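Ferritin like protein (Caulobacter vibrioides, PDB 3HL1) is of unknown function but has a ferritin-like helical fold and probably binds metal, as its family suggests. Local coordinates at residues A[270-275]-A[301-306]. Numbering follows the deposited sequence.
Sequences IADFAG and GGDILS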
loop_
_atom_site.group_PDB
_atom_site.type_symbol
_atom_site.label_atom_id
_atom_site.label_comp_id
_atom_site.label_asym_id
_atom_site.label_seq_id
_atom_site.Cartn_x
_atom_site.Cartn_y
_atom_site.Cartn_z
ATOM N N ILE A 270 -3.880 -1.215 -17.956
ATOM C CA ILE A 270 -5.075 -1.777 -17.357
ATOM C C ILE A 270 -5.114 -3.304 -17.497
ATOM O O ILE A 270 -5.320 -3.994 -16.523
ATOM C CB ILE A 270 -6.313 -1.135 -17.942
ATOM C CG1 ILE A 270 -6.370 0.358 -17.592
ATOM C CG2 ILE A 270 -7.633 -1.834 -17.446
ATOM C CD1 ILE A 270 -7.344 1.185 -18.476
ATOM N N ALA A 271 -4.864 -3.825 -18.694
ATOM C CA ALA A 271 -4.826 -5.228 -18.921
ATOM C C ALA A 271 -3.710 -5.930 -18.114
ATOM O O ALA A 271 -3.943 -6.945 -17.422
ATOM C CB ALA A 271 -4.653 -5.512 -20.418
ATOM N N ASP A 272 -2.483 -5.425 -18.225
ATOM C CA ASP A 272 -1.342 -6.061 -17.530
ATOM C C ASP A 272 -1.528 -6.004 -15.999
ATOM O O ASP A 272 -1.239 -6.971 -15.290
ATOM C CB ASP A 272 0.001 -5.400 -17.908
ATOM C CG ASP A 272 0.458 -5.713 -19.317
ATOM O OD1 ASP A 272 -0.095 -6.636 -19.936
ATOM O OD2 ASP A 272 1.367 -4.991 -19.823
ATOM N N PHE A 273 -2.060 -4.911 -15.495
ATOM C CA PHE A 273 -2.357 -4.777 -14.058
ATOM C C PHE A 273 -3.402 -5.815 -13.611
ATOM O O PHE A 273 -3.201 -6.420 -12.570
ATOM C CB PHE A 273 -2.751 -3.366 -13.698
ATOM C CG PHE A 273 -2.791 -3.091 -12.208
ATOM C CD1 PHE A 273 -1.650 -3.139 -11.441
ATOM C CD2 PHE A 273 -4.006 -2.823 -11.578
ATOM C CE1 PHE A 273 -1.730 -2.887 -10.088
ATOM C CE2 PHE A 273 -4.059 -2.585 -10.227
ATOM C CZ PHE A 273 -2.931 -2.675 -9.506
ATOM N N ALA A 274 -4.461 -5.999 -14.400
ATOM C CA ALA A 274 -5.499 -7.003 -14.143
ATOM C C ALA A 274 -4.853 -8.400 -14.047
ATOM O O ALA A 274 -5.119 -9.168 -13.131
ATOM C CB ALA A 274 -6.539 -7.000 -15.227
ATOM N N GLY A 275 -4.012 -8.707 -15.012
ATOM C CA GLY A 275 -3.311 -9.957 -15.049
ATOM C C GLY A 275 -2.408 -10.149 -13.878
ATOM O O GLY A 275 -2.301 -11.231 -13.360
ATOM N N GLY A 301 6.125 -1.705 -14.767
ATOM C CA GLY A 301 6.843 -0.450 -14.678
ATOM C C GLY A 301 7.123 0.125 -16.067
ATOM O O GLY A 301 6.990 1.330 -16.309
ATOM N N GLY A 302 7.481 -0.743 -16.992
ATOM C CA GLY A 302 7.595 -0.325 -18.378
ATOM C C GLY A 302 6.296 0.217 -18.957
ATOM O O GLY A 302 6.290 1.227 -19.689
ATOM N N ASP A 303 5.174 -0.418 -18.626
ATOM C CA ASP A 303 3.854 0.075 -19.014
ATOM C C ASP A 303 3.489 1.463 -18.456
ATOM O O ASP A 303 2.883 2.309 -19.145
ATOM C CB ASP A 303 2.744 -0.856 -18.481
ATOM C CG ASP A 303 2.716 -2.200 -19.127
ATOM O OD1 ASP A 303 3.348 -2.409 -20.161
ATOM O OD2 ASP A 303 2.098 -3.107 -18.530
ATOM N N ILE A 304 3.815 1.681 -17.187
ATOM C CA ILE A 304 3.545 2.956 -16.504
ATOM C C ILE A 304 4.406 4.064 -17.106
ATOM O O ILE A 304 3.949 5.180 -17.397
ATOM C CB ILE A 304 3.795 2.823 -14.967
ATOM C CG1 ILE A 304 2.892 1.746 -14.406
ATOM C CG2 ILE A 304 3.563 4.154 -14.267
ATOM C CD1 ILE A 304 3.276 1.241 -12.966
ATOM N N LEU A 305 5.680 3.780 -17.288
ATOM C CA LEU A 305 6.578 4.768 -17.915
ATOM C C LEU A 305 6.120 5.113 -19.325
ATOM O O LEU A 305 6.170 6.259 -19.767
ATOM C CB LEU A 305 7.999 4.245 -17.976
ATOM C CG LEU A 305 9.060 5.122 -18.628
ATOM C CD1 LEU A 305 9.122 6.484 -17.976
ATOM C CD2 LEU A 305 10.395 4.419 -18.518
ATOM N N SER A 306 5.649 4.113 -20.035
ATOM C CA SER A 306 5.267 4.332 -21.414
ATOM C C SER A 306 4.047 5.264 -21.507
ATOM O O SER A 306 4.018 6.152 -22.365
ATOM C CB SER A 306 5.066 3.002 -22.137
ATOM O OG SER A 306 4.315 3.250 -23.296
#
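Asp272 and Asp303 reach across from two neighbouring helices and bring carboxylate against carboxylate, the sole touch between 270-275 and 301-306. The modelled gap of 2.4 Å between Asp272 OD2 and Asp303 OD2 is doubtful, too short to be trusted in detail. OD2 of Asp303 also lies 3.2 Å from Asp272 CB, near the root of that side chain. The two side chains run at about a right angle, yet their carboxylate planes differ by just 26°. In Asp303, CG stands opposite the carbonyl carbon (chi1 -68°), continuing the course of a CB that already points toward the other helix. There its OD1 forms a salt bridge with Arg268, one turn before Asp272; that positive charge would probably offset part of the repulsion expected between two neighbouring acids, while Arg268 and Lys299 form long, weak ion pairs with Asp272 OD2. Asp303, on the tighter side, is buried, whereas Asp272 remains partly exposed. With CA atoms 8.2 Å apart at this pair, helices 261-283 and 292-309 meet lightly here; Phe273 and Ile304 do not meet each other but pack on helix 8-35 and on Tyr316.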